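Local atomic coordinates of cytosine-specific methyltransferase (Escherichia coli O157:H7 EDL933, PDB entry 3G7U), a protein that probably catalyses transfer of a methyl group from S-adenosyl-L-methionine to C5 of cytosine in DNA. Residues 271-276 with 285-290; 192-197 with 312-317; 28-33 with 48-53; 8-13 with 38-43. One frame throughout, in Å; residues are numbered along the deposited sequence. Where two conformers were deposited one is given.

Overall arrangement
The four contacts form two separate pairs. Contacts 3 and 4 belong to the Rossmann-like sheet domain. Their centres are about 8 Å apart, and they share a hydrogen bond between His49 NE2 and His40 ND1 (2.8 Å). Contact 4 contains the glycine-rich loop after strand 4-8, where Phe9 packs on Pro80, next in sequence to the predicted active-site Cys81. Contacts 1 and 2, with centres about 9 Å apart, lie across the chain's centre from contact 3, probably in the smaller domain; a backbone hydrogen bond from Lys194 N to Pro287 O (2.8 Å) joins the two. The nearest atoms of contacts 2 and 4 are about 17 Å apart; the centres of contacts 1 and 3, about 38 Å.

Contact 1: 271-276 with 285-290; sequences LSFGET and LDPNGF
Two beta turns meet where the ring of Phe273 rests on Pro287: a type II turn from Ser272 to Glu275 and a type I turn from Asp286 to Gly289. The proline comes in at about a right angle and sets its CD over the middle of the aromatic face, 3.4 Å from the centroid and 10° off the ring normal, a well-centred CH-pi contact. Pro287 CG takes the outer part of the same face, 3.7 Å from Phe273 CZ. Phe273 CG stands opposite its own carbonyl carbon (chi1 -58°), and this carries the ring out from the turn and across to the proline. Closer to the backbone, Phe273 CB lies 4.0 Å from Asp286 CB, while Leu285 O approaches Phe273 CD1 obliquely at 3.7 Å; that carbonyl oxygen is buried here without a polar partner.

Both turns lie in the long loop between helices 262-269 and 321-328, probably in the smaller domain, which in C5-methyltransferases carries the target-recognition region. Each is braced internally by a carboxylate. Glu275 OE1 takes the N-H of Ser272 (3.0 Å) almost straight, across the mouth of the turn whose second corner is Gly274. Asp286 OD1 accepts from Asn288 N at 2.9 Å, from above the carboxylate plane, forming an Asx turn that overlaps the type I turn. Pro287 also packs on Tyr314 and Lys194, and its backbone is hydrogen-bonded to that of Lys194, as the backbone of Gly274 is to Arg284.

Contact 2: 192-197 with 312-317; sequences TVKDAL and HPYHPR
The imidazole of His312, approached obliquely by Leu197 CD1 at 4.0 Å from NE2, is sandwiched within its own loop: His315 CD2 lies over one face, 3.3 Å above the plane, and Pro313 CD over the opposite face, each offset toward the rim, with Tyr314 CA in plane at the edge. The Tyr314 ring in turn has Pro313 CB over its centre. His312 ND1 accepts two backbone N-H groups, those of His315 (3.1 Å) and Tyr314 (3.2 Å), both tilted from the ring plane; this fixes the ring's rotation and probably places a proton on NE2.

Across the contact no hydrogen bond forms, and the side chains meet at van der Waals distance. Val193, with CG1 opposite its backbone N (chi1 172°), extends that methyl toward Pro313 CG at 4.2 Å. Leu197 and His312 run past each other in opposite directions. At the outer end the extended Lys194 chain crosses the phenol obliquely, its CD 4.1 Å from Tyr314 OH.

The short helix 193-196, with Thr192 at its N-cap position, packs against both this turn-rich loop and helix 321-328, where Leu327 meets Ala196 and Leu197, while Pro316 packs on helix 262-269.

Contact 3: 28-33 with 48-53; sequences MAVEID and LHVQED
Met28 runs straight through chi1 and chi2 (180° and -179°) and then bends at the sulfur (chi3 -78°), which brings CE against both Leu48 and Val50. The methyl lies 4.0 Å from Leu48 CD1 and 4.1 Å from Val50 CG2. Val30 and Val50 stand side by side and point the same way, CG2 of Val30 being 4.1 Å from CB of Val50. Met28, Val30, Leu48 and Val50 share one face; Phe65 and Phe66 of helix 59-66 pack on Met28, Leu48 and Val50, and Val54 on Val30. On the other face the CD2 corner of His49 comes obliquely to the methyl of Ala29 at 3.9 Å.

The strands 25-30 and 48-50 are parallel neighbours, joined through helix 34-43 in a beta-alpha-beta crossover of the Rossmann-like methyltransferase fold, and 48-50 is the outermost strand at its end of the sheet. Three backbone bonds stitch them: Ala29 N to Leu48 O (2.8 Å), Val50 N to Ala29 O (3.0 Å) and Glu31 N to Val50 O (3.1 Å). CA-H...O contacts reach the same three carbonyls, and Gln51 CA makes another to Glu31 O, which is buried without a hydrogen-bond partner.

Beyond the strand ends a side chain takes over. Gln51, extended from CB outward, lays its CG against Glu31 O and Ile32 O and donates from NE2 to Ile32 O at 3.1 Å, with the donor tilted well out of the carbonyl plane. Ile32 meanwhile curls CD1 over the Glu52-Asp53 peptide. Glu31 OE2 receives Asp33 N within its own loop, and OE1 holds Gly11 N of the glycine-rich loop.

Contact 4: 8-13 with 38-43; sequences LFSGVG and NTHAIN
A type II' turn from Ser10 to Gly13, with Gly11 at positive phi (52°), lays its backbone against helix 34-43, bringing the CA atoms of Val12 and His40 within 4.3 Å. This turn belongs to the FSGVGG loop after strand 4-8, which matches the first conserved motif of the C5-methyltransferases, a part of the cofactor pocket in relatives; Gly13 is at the N-cap position of helix 14-22.

His40 does most of the touching. With CG opposite its backbone N (chi1 -165°), the ring lies against the turn, and its CD2 meets Gly11 O at 3.4 Å, the oxygen near the ring plane at the edge. Gly13, lacking a side chain, admits His40 CD2 to 3.5 Å from its CA, and Ser10 OG comes obliquely to the same carbon at 3.6 Å. That hydroxyl donates to Gly11 O (3.0 Å). Alongside, Val12 CG1 packs on Thr39 CG2 at 3.7 Å, the two side chains pointing the same way.

No hydrogen bond crosses between the turn and the helix. Val12 O, buried without a polar partner, has His40 CA 3.4 Å away in a CA-H...O contact. The imidazole is held instead at both nitrogens, ND1 by His49 and NE2 by Ser16, which fixes its rotation and directs its carbon edge to the loop. The weakly polar C-H at CD2 may be compatible with the nearby Gly11 carbonyl, though it does not point straight at it.

Contact 1: 271-276 with 285-290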
loop_
_atom_site.group_PDB
_atom_site.type_symbol
_atom_site.label_atom_id
_atom_site.label_comp_id
_atom_site.label_asym_id
_atom_site.label_seq_id
_atom_site.Cartn_x
_atom_site.Cartn_y
_atom_site.Cartn_z
ATOM N N LEU A 271 -16.146 15.176 -20.745
ATOM C CA LEU A 271 -15.087 15.714 -19.883
ATOM C C LEU A 271 -13.739 15.804 -20.605
ATOM O O LEU A 271 -13.317 14.881 -21.316
ATOM C CB LEU A 271 -14.977 14.907 -18.576
ATOM C CG LEU A 271 -16.180 14.945 -17.631
ATOM C CD1 LEU A 271 -15.950 14.006 -16.461
ATOM C CD2 LEU A 271 -16.475 16.366 -17.116
ATOM N N SER A 272 -13.081 16.950 -20.477
ATOM C CA SER A 272 -11.711 17.068 -20.960
ATOM C C SER A 272 -10.783 16.472 -19.891
ATOM O O SER A 272 -11.165 16.342 -18.722
ATOM C CB SER A 272 -11.341 18.536 -21.255
ATOM O OG SER A 272 -12.007 19.039 -22.411
ATOM N N PHE A 273 -9.573 16.104 -20.294
ATOM C CA PHE A 273 -8.559 15.629 -19.351
ATOM C C PHE A 273 -8.435 16.546 -18.119
ATOM O O PHE A 273 -8.401 17.776 -18.239
ATOM C CB PHE A 273 -7.224 15.516 -20.059
ATOM C CG PHE A 273 -7.239 14.595 -21.249
ATOM C CD1 PHE A 273 -8.041 13.460 -21.277
ATOM C CD2 PHE A 273 -6.410 14.840 -22.331
ATOM C CE1 PHE A 273 -8.017 12.590 -22.379
ATOM C CE2 PHE A 273 -6.390 13.984 -23.438
ATOM C CZ PHE A 273 -7.203 12.861 -23.462
ATOM N N GLY A 274 -8.447 15.962 -16.924
ATOM C CA GLY A 274 -8.317 16.749 -15.709
ATOM C C GLY A 274 -9.582 17.405 -15.209
ATOM O O GLY A 274 -9.597 17.968 -14.098
ATOM N N GLU A 275 -10.658 17.341 -15.996
ATOM C CA GLU A 275 -11.900 18.015 -15.616
ATOM C C GLU A 275 -12.705 17.247 -14.583
ATOM O O GLU A 275 -12.878 16.036 -14.685
ATOM C CB GLU A 275 -12.762 18.311 -16.862
ATOM C CG GLU A 275 -13.837 19.362 -16.644
ATOM C CD GLU A 275 -14.733 19.577 -17.858
ATOM O OE1 GLU A 275 -14.352 19.213 -19.002
ATOM O OE2 GLU A 275 -15.836 20.118 -17.646
ATOM N N THR A 276 -13.201 17.963 -13.588
ATOM C CA THR A 276 -14.037 17.393 -12.572
ATOM C C THR A 276 -15.477 17.549 -13.047
ATOM O O THR A 276 -15.861 18.616 -13.535
ATOM C CB THR A 276 -13.800 18.108 -11.251
ATOM O OG1 THR A 276 -12.393 18.123 -10.983
ATOM C CG2 THR A 276 -14.500 17.414 -10.119
ATOM N N LEU A 285 -9.163 11.452 -15.546
ATOM C CA LEU A 285 -7.713 11.323 -15.560
ATOM C C LEU A 285 -7.123 11.947 -16.819
ATOM O O LEU A 285 -7.708 11.871 -17.905
ATOM C CB LEU A 285 -7.291 9.859 -15.509
ATOM C CG LEU A 285 -7.615 9.115 -14.195
ATOM C CD1 LEU A 285 -7.552 7.623 -14.364
ATOM C CD2 LEU A 285 -6.628 9.550 -13.121
ATOM N N ASP A 286 -5.953 12.559 -16.654
ATOM C CA ASP A 286 -5.167 13.031 -17.782
ATOM C C ASP A 286 -4.210 11.916 -18.089
ATOM O O ASP A 286 -3.424 11.498 -17.216
ATOM C CB ASP A 286 -4.435 14.327 -17.379
ATOM C CG ASP A 286 -3.507 14.891 -18.481
ATOM O OD1 ASP A 286 -3.202 14.252 -19.521
ATOM O OD2 ASP A 286 -3.027 16.020 -18.247
ATOM N N PRO A 287 -4.242 11.420 -19.337
ATOM C CA PRO A 287 -3.379 10.300 -19.724
ATOM C C PRO A 287 -1.873 10.584 -19.620
ATOM O O PRO A 287 -1.077 9.650 -19.472
ATOM C CB PRO A 287 -3.776 10.025 -21.178
ATOM C CG PRO A 287 -4.480 11.234 -21.629
ATOM C CD PRO A 287 -5.083 11.896 -20.455
ATOM N N ASN A 288 -1.494 11.860 -19.735
ATOM C CA ASN A 288 -0.089 12.268 -19.587
ATOM C C ASN A 288 0.201 12.847 -18.200
ATOM O O ASN A 288 1.261 13.415 -17.964
ATOM C CB ASN A 288 0.283 13.272 -20.691
ATOM C CG ASN A 288 0.180 12.665 -22.089
ATOM O OD1 ASN A 288 0.767 11.613 -22.390
ATOM N ND2 ASN A 288 -0.575 13.324 -22.949
ATOM N N GLY A 289 -0.761 12.704 -17.296
ATOM C CA GLY A 289 -0.629 13.145 -15.915
ATOM C C GLY A 289 -0.600 11.918 -15.012
ATOM O O GLY A 289 -0.305 10.837 -15.470
ATOM N N PHE A 290 -0.909 12.110 -13.740
ATOM C CA PHE A 290 -0.925 11.034 -12.755
ATOM C C PHE A 290 -2.273 10.991 -12.068
ATOM O O PHE A 290 -3.076 11.948 -12.126
ATOM C CB PHE A 290 0.169 11.275 -11.698
ATOM C CG PHE A 290 1.537 11.500 -12.276
ATOM C CD1 PHE A 290 2.329 10.427 -12.654
ATOM C CD2 PHE A 290 2.033 12.795 -12.448
ATOM C CE1 PHE A 290 3.603 10.620 -13.218
ATOM C CE2 PHE A 290 3.311 13.005 -13.013
ATOM C CZ PHE A 290 4.096 11.916 -13.383
#

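Contact 2: 192-197 with 312-317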
loop_
_atom_site.group_PDB
_atom_site.type_symbol
_atom_site.label_atom_id
_atom_site.label_comp_id
_atom_site.label_asym_id
_atom_site.label_seq_id
_atom_site.Cartn_x
_atom_site.Cartn_y
_atom_site.Cartn_z
ATOM N N THR A 192 3.046 7.649 -16.242
ATOM C CA THR A 192 1.803 8.383 -16.364
ATOM C C THR A 192 0.638 7.397 -16.425
ATOM O O THR A 192 0.851 6.179 -16.570
ATOM C CB THR A 192 1.785 9.207 -17.671
ATOM O OG1 THR A 192 2.030 8.317 -18.763
ATOM C CG2 THR A 192 2.905 10.260 -17.645
ATOM N N VAL A 193 -0.568 7.949 -16.332
ATOM C CA VAL A 193 -1.831 7.191 -16.473
ATOM C C VAL A 193 -1.805 6.309 -17.726
ATOM O O VAL A 193 -2.055 5.106 -17.670
ATOM C CB VAL A 193 -3.047 8.166 -16.497
ATOM C CG1 VAL A 193 -4.375 7.433 -16.841
ATOM C CG2 VAL A 193 -3.147 8.901 -15.181
ATOM N N LYS A 194 -1.440 6.896 -18.863
ATOM C CA LYS A 194 -1.452 6.186 -20.125
ATOM C C LYS A 194 -0.546 4.981 -20.089
ATOM O O LYS A 194 -0.891 3.928 -20.610
ATOM C CB LYS A 194 -1.079 7.160 -21.268
ATOM C CG LYS A 194 -0.650 6.556 -22.600
ATOM C CD LYS A 194 -0.380 7.694 -23.621
ATOM C CE LYS A 194 -0.582 7.254 -25.083
ATOM N NZ LYS A 194 -0.700 8.441 -26.029
ATOM N N ASP A 195 0.623 5.116 -19.468
ATOM C CA ASP A 195 1.549 3.977 -19.379
ATOM C C ASP A 195 1.017 2.906 -18.435
ATOM O O ASP A 195 1.201 1.712 -18.678
ATOM C CB ASP A 195 2.915 4.406 -18.825
ATOM C CG ASP A 195 3.603 5.480 -19.670
ATOM O OD1 ASP A 195 3.490 5.443 -20.914
ATOM O OD2 ASP A 195 4.269 6.356 -19.064
ATOM N N ALA A 196 0.382 3.334 -17.346
ATOM C CA ALA A 196 -0.009 2.344 -16.302
ATOM C C ALA A 196 -1.166 1.499 -16.802
ATOM O O ALA A 196 -1.230 0.315 -16.512
ATOM C CB ALA A 196 -0.415 3.059 -15.013
ATOM N N LEU A 197 -2.031 2.109 -17.604
ATOM C CA LEU A 197 -3.269 1.460 -18.093
ATOM C C LEU A 197 -3.099 0.711 -19.418
ATOM O O LEU A 197 -4.057 0.107 -19.908
ATOM C CB LEU A 197 -4.391 2.481 -18.201
ATOM C CG LEU A 197 -4.751 3.171 -16.893
ATOM C CD1 LEU A 197 -6.056 3.914 -17.034
ATOM C CD2 LEU A 197 -4.831 2.158 -15.752
ATOM N N HIS A 312 -12.122 7.334 -16.421
ATOM C CA HIS A 312 -11.143 6.882 -17.366
ATOM C C HIS A 312 -10.864 7.991 -18.410
ATOM O O HIS A 312 -11.796 8.737 -18.763
ATOM C CB HIS A 312 -11.720 5.669 -18.072
ATOM C CG HIS A 312 -10.706 4.868 -18.808
ATOM N ND1 HIS A 312 -10.325 5.158 -20.098
ATOM C CD2 HIS A 312 -9.979 3.790 -18.432
ATOM C CE1 HIS A 312 -9.403 4.289 -20.486
ATOM N NE2 HIS A 312 -9.187 3.438 -19.500
ATOM N N PRO A 313 -9.605 8.116 -18.871
ATOM C CA PRO A 313 -9.270 9.237 -19.778
ATOM C C PRO A 313 -9.958 9.170 -21.137
ATOM O O PRO A 313 -10.280 10.233 -21.716
ATOM C CB PRO A 313 -7.759 9.112 -19.949
ATOM C CG PRO A 313 -7.443 7.657 -19.658
ATOM C CD PRO A 313 -8.409 7.294 -18.568
ATOM N N TYR A 314 -10.186 7.950 -21.620
ATOM C CA TYR A 314 -10.723 7.708 -22.964
ATOM C C TYR A 314 -12.172 7.181 -22.974
ATOM O O TYR A 314 -12.976 7.579 -23.829
ATOM C CB TYR A 314 -9.797 6.770 -23.726
ATOM C CG TYR A 314 -8.360 7.271 -23.809
ATOM C CD1 TYR A 314 -8.068 8.588 -24.194
ATOM C CD2 TYR A 314 -7.291 6.426 -23.516
ATOM C CE1 TYR A 314 -6.747 9.044 -24.278
ATOM C CE2 TYR A 314 -5.961 6.876 -23.593
ATOM C CZ TYR A 314 -5.705 8.174 -23.976
ATOM O OH TYR A 314 -4.390 8.600 -24.052
ATOM N N HIS A 315 -12.500 6.309 -22.021
ATOM C CA HIS A 315 -13.837 5.728 -21.921
ATOM C C HIS A 315 -14.732 6.516 -21.001
ATOM O O HIS A 315 -14.288 7.058 -19.978
ATOM C CB HIS A 315 -13.778 4.253 -21.461
ATOM C CG HIS A 315 -12.945 3.387 -22.348
ATOM N ND1 HIS A 315 -13.196 3.245 -23.694
ATOM C CD2 HIS A 315 -11.859 2.626 -22.087
ATOM C CE1 HIS A 315 -12.300 2.435 -24.225
ATOM N NE2 HIS A 315 -11.469 2.057 -23.273
ATOM N N PRO A 316 -16.027 6.582 -21.344
ATOM C CA PRO A 316 -16.948 7.351 -20.530
ATOM C C PRO A 316 -17.461 6.625 -19.270
ATOM O O PRO A 316 -18.650 6.357 -19.139
ATOM C CB PRO A 316 -18.090 7.662 -21.506
ATOM C CG PRO A 316 -18.087 6.512 -22.476
ATOM C CD PRO A 316 -16.671 6.014 -22.554
ATOM N N ARG A 317 -16.572 6.376 -18.301
ATOM C CA ARG A 317 -16.918 5.517 -17.179
ATOM C C ARG A 317 -15.929 5.756 -16.032
ATOM O O ARG A 317 -14.823 6.249 -16.275
ATOM C CB ARG A 317 -16.862 4.040 -17.615
ATOM C CG ARG A 317 -15.536 3.617 -18.226
ATOM C CD ARG A 317 -15.442 2.109 -18.225
ATOM N NE ARG A 317 -14.223 1.539 -18.798
ATOM C CZ ARG A 317 -13.042 1.418 -18.173
ATOM N NH1 ARG A 317 -12.882 1.861 -16.929
ATOM N NH2 ARG A 317 -12.027 0.812 -18.784
#

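Contact 3: 28-33 with 48-53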
loop_
_atom_site.group_PDB
_atom_site.type_symbol
_atom_site.label_atom_id
_atom_site.label_comp_id
_atom_site.label_asym_id
_atom_site.label_seq_id
_atom_site.Cartn_x
_atom_site.Cartn_y
_atom_site.Cartn_z
ATOM N N MET A 28 4.290 -11.904 10.041
ATOM C CA MET A 28 2.992 -11.764 10.700
ATOM C C MET A 28 2.372 -10.472 10.191
ATOM O O MET A 28 3.063 -9.468 10.118
ATOM C CB MET A 28 3.127 -11.657 12.234
ATOM C CG MET A 28 1.784 -11.492 13.068
ATOM S SD MET A 28 2.093 -11.351 14.875
ATOM C CE MET A 28 2.339 -13.106 15.055
ATOM N N ALA A 29 1.075 -10.511 9.887
ATOM C CA ALA A 29 0.304 -9.277 9.667
ATOM C C ALA A 29 -0.791 -9.162 10.719
ATOM O O ALA A 29 -1.465 -10.178 11.029
ATOM C CB ALA A 29 -0.303 -9.304 8.255
ATOM N N VAL A 30 -0.983 -7.974 11.306
ATOM C CA VAL A 30 -2.049 -7.753 12.269
ATOM C C VAL A 30 -3.014 -6.723 11.677
ATOM O O VAL A 30 -2.617 -5.611 11.334
ATOM C CB VAL A 30 -1.536 -7.233 13.638
ATOM C CG1 VAL A 30 -2.715 -6.993 14.626
ATOM C CG2 VAL A 30 -0.526 -8.237 14.258
ATOM N N GLU A 31 -4.260 -7.137 11.539
ATOM C CA GLU A 31 -5.288 -6.245 10.923
ATOM C C GLU A 31 -6.656 -6.604 11.470
ATOM O O GLU A 31 -7.024 -7.749 11.439
ATOM C CB GLU A 31 -5.236 -6.462 9.397
ATOM C CG GLU A 31 -6.347 -5.779 8.564
ATOM C CD GLU A 31 -6.479 -4.304 8.844
ATOM O OE1 GLU A 31 -5.464 -3.584 8.808
ATOM O OE2 GLU A 31 -7.605 -3.838 9.126
ATOM N N ILE A 32 -7.385 -5.616 11.977
ATOM C CA ILE A 32 -8.737 -5.821 12.530
ATOM C C ILE A 32 -9.829 -6.103 11.472
ATOM O O ILE A 32 -10.780 -6.810 11.743
ATOM C CB ILE A 32 -9.142 -4.653 13.509
ATOM C CG1 ILE A 32 -10.314 -5.023 14.433
ATOM C CG2 ILE A 32 -9.523 -3.359 12.762
ATOM C CD1 ILE A 32 -10.126 -6.306 15.290
ATOM N N ASP A 33 -9.699 -5.572 10.249
ATOM C CA ASP A 33 -10.795 -5.699 9.312
ATOM C C ASP A 33 -10.745 -7.059 8.661
ATOM O O ASP A 33 -9.756 -7.412 8.055
ATOM C CB ASP A 33 -10.706 -4.591 8.249
ATOM C CG ASP A 33 -11.841 -4.649 7.260
ATOM O OD1 ASP A 33 -12.865 -4.000 7.526
ATOM O OD2 ASP A 33 -11.705 -5.313 6.216
ATOM N N LEU A 48 1.817 -15.231 9.088
ATOM C CA LEU A 48 0.798 -15.481 10.093
ATOM C C LEU A 48 -0.189 -14.319 10.042
ATOM O O LEU A 48 0.219 -13.211 9.761
ATOM C CB LEU A 48 1.394 -15.511 11.491
ATOM C CG LEU A 48 2.373 -16.665 11.718
ATOM C CD1 LEU A 48 2.791 -16.609 13.184
ATOM C CD2 LEU A 48 1.643 -17.942 11.421
ATOM N N HIS A 49 -1.463 -14.590 10.307
ATOM C CA HIS A 49 -2.492 -13.525 10.287
ATOM C C HIS A 49 -3.215 -13.466 11.570
ATOM O O HIS A 49 -3.792 -14.469 12.015
ATOM C CB HIS A 49 -3.443 -13.756 9.106
ATOM C CG HIS A 49 -2.784 -13.498 7.803
ATOM N ND1 HIS A 49 -2.116 -14.474 7.091
ATOM C CD2 HIS A 49 -2.568 -12.337 7.137
ATOM C CE1 HIS A 49 -1.525 -13.931 6.044
ATOM N NE2 HIS A 49 -1.778 -12.633 6.054
ATOM N N VAL A 50 -3.178 -12.291 12.190
ATOM C CA VAL A 50 -3.784 -12.108 13.492
ATOM C C VAL A 50 -4.808 -11.008 13.307
ATOM O O VAL A 50 -4.438 -9.856 13.037
ATOM C CB VAL A 50 -2.708 -11.717 14.497
ATOM C CG1 VAL A 50 -3.319 -11.291 15.834
ATOM C CG2 VAL A 50 -1.764 -12.912 14.723
ATOM N N GLN A 51 -6.089 -11.377 13.398
ATOM C CA GLN A 51 -7.165 -10.380 13.296
ATOM C C GLN A 51 -7.470 -9.849 14.664
ATOM O O GLN A 51 -8.246 -10.447 15.387
ATOM C CB GLN A 51 -8.410 -10.996 12.665
ATOM C CG GLN A 51 -9.512 -9.954 12.426
ATOM C CD GLN A 51 -10.827 -10.560 12.058
ATOM O OE1 GLN A 51 -10.935 -11.760 11.787
ATOM N NE2 GLN A 51 -11.841 -9.719 11.980
ATOM N N GLU A 52 -6.858 -8.725 15.022
ATOM C CA GLU A 52 -6.857 -8.280 16.390
ATOM C C GLU A 52 -6.673 -6.775 16.469
ATOM O O GLU A 52 -6.031 -6.170 15.630
ATOM C CB GLU A 52 -5.762 -9.020 17.182
ATOM C CG GLU A 52 -5.968 -8.945 18.733
ATOM C CD GLU A 52 -7.390 -9.276 19.064
ATOM O OE1 GLU A 52 -7.645 -10.464 19.122
ATOM O OE2 GLU A 52 -8.278 -8.356 19.117
ATOM N N ASP A 53 -7.287 -6.216 17.498
ATOM C CA ASP A 53 -7.056 -4.917 18.011
ATOM C C ASP A 53 -5.681 -4.918 18.682
ATOM O O ASP A 53 -5.431 -5.685 19.637
ATOM C CB ASP A 53 -8.167 -4.707 19.035
ATOM C CG ASP A 53 -8.301 -3.264 19.502
ATOM O OD1 ASP A 53 -7.287 -2.574 19.686
ATOM O OD2 ASP A 53 -9.456 -2.842 19.746
#

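Contact 4: 8-13 with 38-43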
loop_
_atom_site.group_PDB
_atom_site.type_symbol
_atom_site.label_atom_id
_atom_site.label_comp_id
_atom_site.label_asym_id
_atom_site.label_seq_id
_atom_site.Cartn_x
_atom_site.Cartn_y
_atom_site.Cartn_z
ATOM N N LEU A 8 1.915 -4.179 11.447
ATOM C CA LEU A 8 0.792 -3.791 12.246
ATOM C C LEU A 8 -0.126 -2.861 11.460
ATOM O O LEU A 8 0.362 -1.954 10.820
ATOM C CB LEU A 8 1.286 -3.086 13.501
ATOM C CG LEU A 8 2.246 -3.923 14.379
ATOM C CD1 LEU A 8 2.632 -3.096 15.643
ATOM C CD2 LEU A 8 1.599 -5.258 14.818
ATOM N N PHE A 9 -1.442 -3.093 11.545
ATOM C CA PHE A 9 -2.434 -2.330 10.791
ATOM C C PHE A 9 -2.122 -2.552 9.313
ATOM O O PHE A 9 -1.994 -1.607 8.547
ATOM C CB PHE A 9 -2.322 -0.857 11.141
ATOM C CG PHE A 9 -2.366 -0.576 12.618
ATOM C CD1 PHE A 9 -3.571 -0.557 13.302
ATOM C CD2 PHE A 9 -1.197 -0.247 13.298
ATOM C CE1 PHE A 9 -3.585 -0.279 14.677
ATOM C CE2 PHE A 9 -1.210 0.031 14.657
ATOM C CZ PHE A 9 -2.398 0.030 15.323
ATOM N N SER A 10 -2.016 -3.807 8.913
ATOM C CA SER A 10 -1.435 -4.129 7.634
ATOM C C SER A 10 -2.328 -3.808 6.436
ATOM O O SER A 10 -1.822 -3.657 5.288
ATOM C CB SER A 10 -1.138 -5.642 7.585
ATOM O OG SER A 10 -2.358 -6.416 7.624
ATOM N N GLY A 11 -3.646 -3.736 6.668
ATOM C CA GLY A 11 -4.618 -3.727 5.554
ATOM C C GLY A 11 -4.340 -4.904 4.642
ATOM O O GLY A 11 -3.933 -5.994 5.114
ATOM N N VAL A 12 -4.478 -4.700 3.323
ATOM C CA VAL A 12 -4.305 -5.841 2.389
ATOM C C VAL A 12 -2.872 -6.163 2.051
ATOM O O VAL A 12 -2.598 -7.235 1.515
ATOM C CB VAL A 12 -5.024 -5.604 1.015
ATOM C CG1 VAL A 12 -6.494 -5.484 1.248
ATOM C CG2 VAL A 12 -4.471 -4.356 0.303
ATOM N N GLY A 13 -1.958 -5.260 2.403
ATOM C CA GLY A 13 -0.536 -5.558 2.312
ATOM C C GLY A 13 0.275 -4.749 1.310
ATOM O O GLY A 13 1.247 -5.261 0.754
ATOM N N ASN A 38 -8.303 -11.010 5.273
ATOM C CA ASN A 38 -8.482 -12.144 4.395
ATOM C C ASN A 38 -7.753 -11.898 3.095
ATOM O O ASN A 38 -7.125 -12.798 2.544
ATOM C CB ASN A 38 -9.978 -12.390 4.138
ATOM C CG ASN A 38 -10.653 -13.050 5.320
ATOM O OD1 ASN A 38 -9.982 -13.530 6.241
ATOM N ND2 ASN A 38 -11.985 -13.072 5.309
ATOM N N THR A 39 -7.832 -10.681 2.597
ATOM C CA THR A 39 -7.092 -10.389 1.353
ATOM C C THR A 39 -5.567 -10.458 1.534
ATOM O O THR A 39 -4.831 -10.938 0.655
ATOM C CB THR A 39 -7.530 -9.059 0.716
ATOM O OG1 THR A 39 -8.904 -9.205 0.325
ATOM C CG2 THR A 39 -6.664 -8.734 -0.503
ATOM N N HIS A 40 -5.099 -10.014 2.702
ATOM C CA HIS A 40 -3.683 -10.099 3.000
ATOM C C HIS A 40 -3.294 -11.581 2.951
ATOM O O HIS A 40 -2.281 -11.942 2.304
ATOM C CB HIS A 40 -3.379 -9.472 4.363
ATOM C CG HIS A 40 -1.927 -9.209 4.577
ATOM N ND1 HIS A 40 -1.021 -10.229 4.840
ATOM C CD2 HIS A 40 -1.221 -8.055 4.618
ATOM C CE1 HIS A 40 0.183 -9.710 4.978
ATOM N NE2 HIS A 40 0.087 -8.394 4.878
ATOM N N ALA A 41 -4.107 -12.456 3.558
ATOM C CA ALA A 41 -3.763 -13.900 3.585
ATOM C C ALA A 41 -3.768 -14.545 2.220
ATOM O O ALA A 41 -3.017 -15.473 1.967
ATOM C CB ALA A 41 -4.675 -14.682 4.523
ATOM N N ILE A 42 -4.625 -14.057 1.329
ATOM C CA ILE A 42 -4.648 -14.582 -0.052
ATOM C C ILE A 42 -3.327 -14.292 -0.771
ATOM O O ILE A 42 -2.802 -15.131 -1.507
ATOM C CB ILE A 42 -5.822 -13.973 -0.879
ATOM C CG1 ILE A 42 -7.185 -14.538 -0.437
ATOM C CG2 ILE A 42 -5.657 -14.288 -2.372
ATOM C CD1 ILE A 42 -7.288 -16.065 -0.486
ATOM N N ASN A 43 -2.783 -13.111 -0.536
ATOM C CA ASN A 43 -1.593 -12.680 -1.243
ATOM C C ASN A 43 -0.327 -13.045 -0.488
ATOM O O ASN A 43 0.739 -13.124 -1.071
ATOM C CB ASN A 43 -1.650 -11.186 -1.493
ATOM C CG ASN A 43 -2.701 -10.839 -2.523
ATOM O OD1 ASN A 43 -2.510 -11.066 -3.752
ATOM N ND2 ASN A 43 -3.842 -10.366 -2.045
#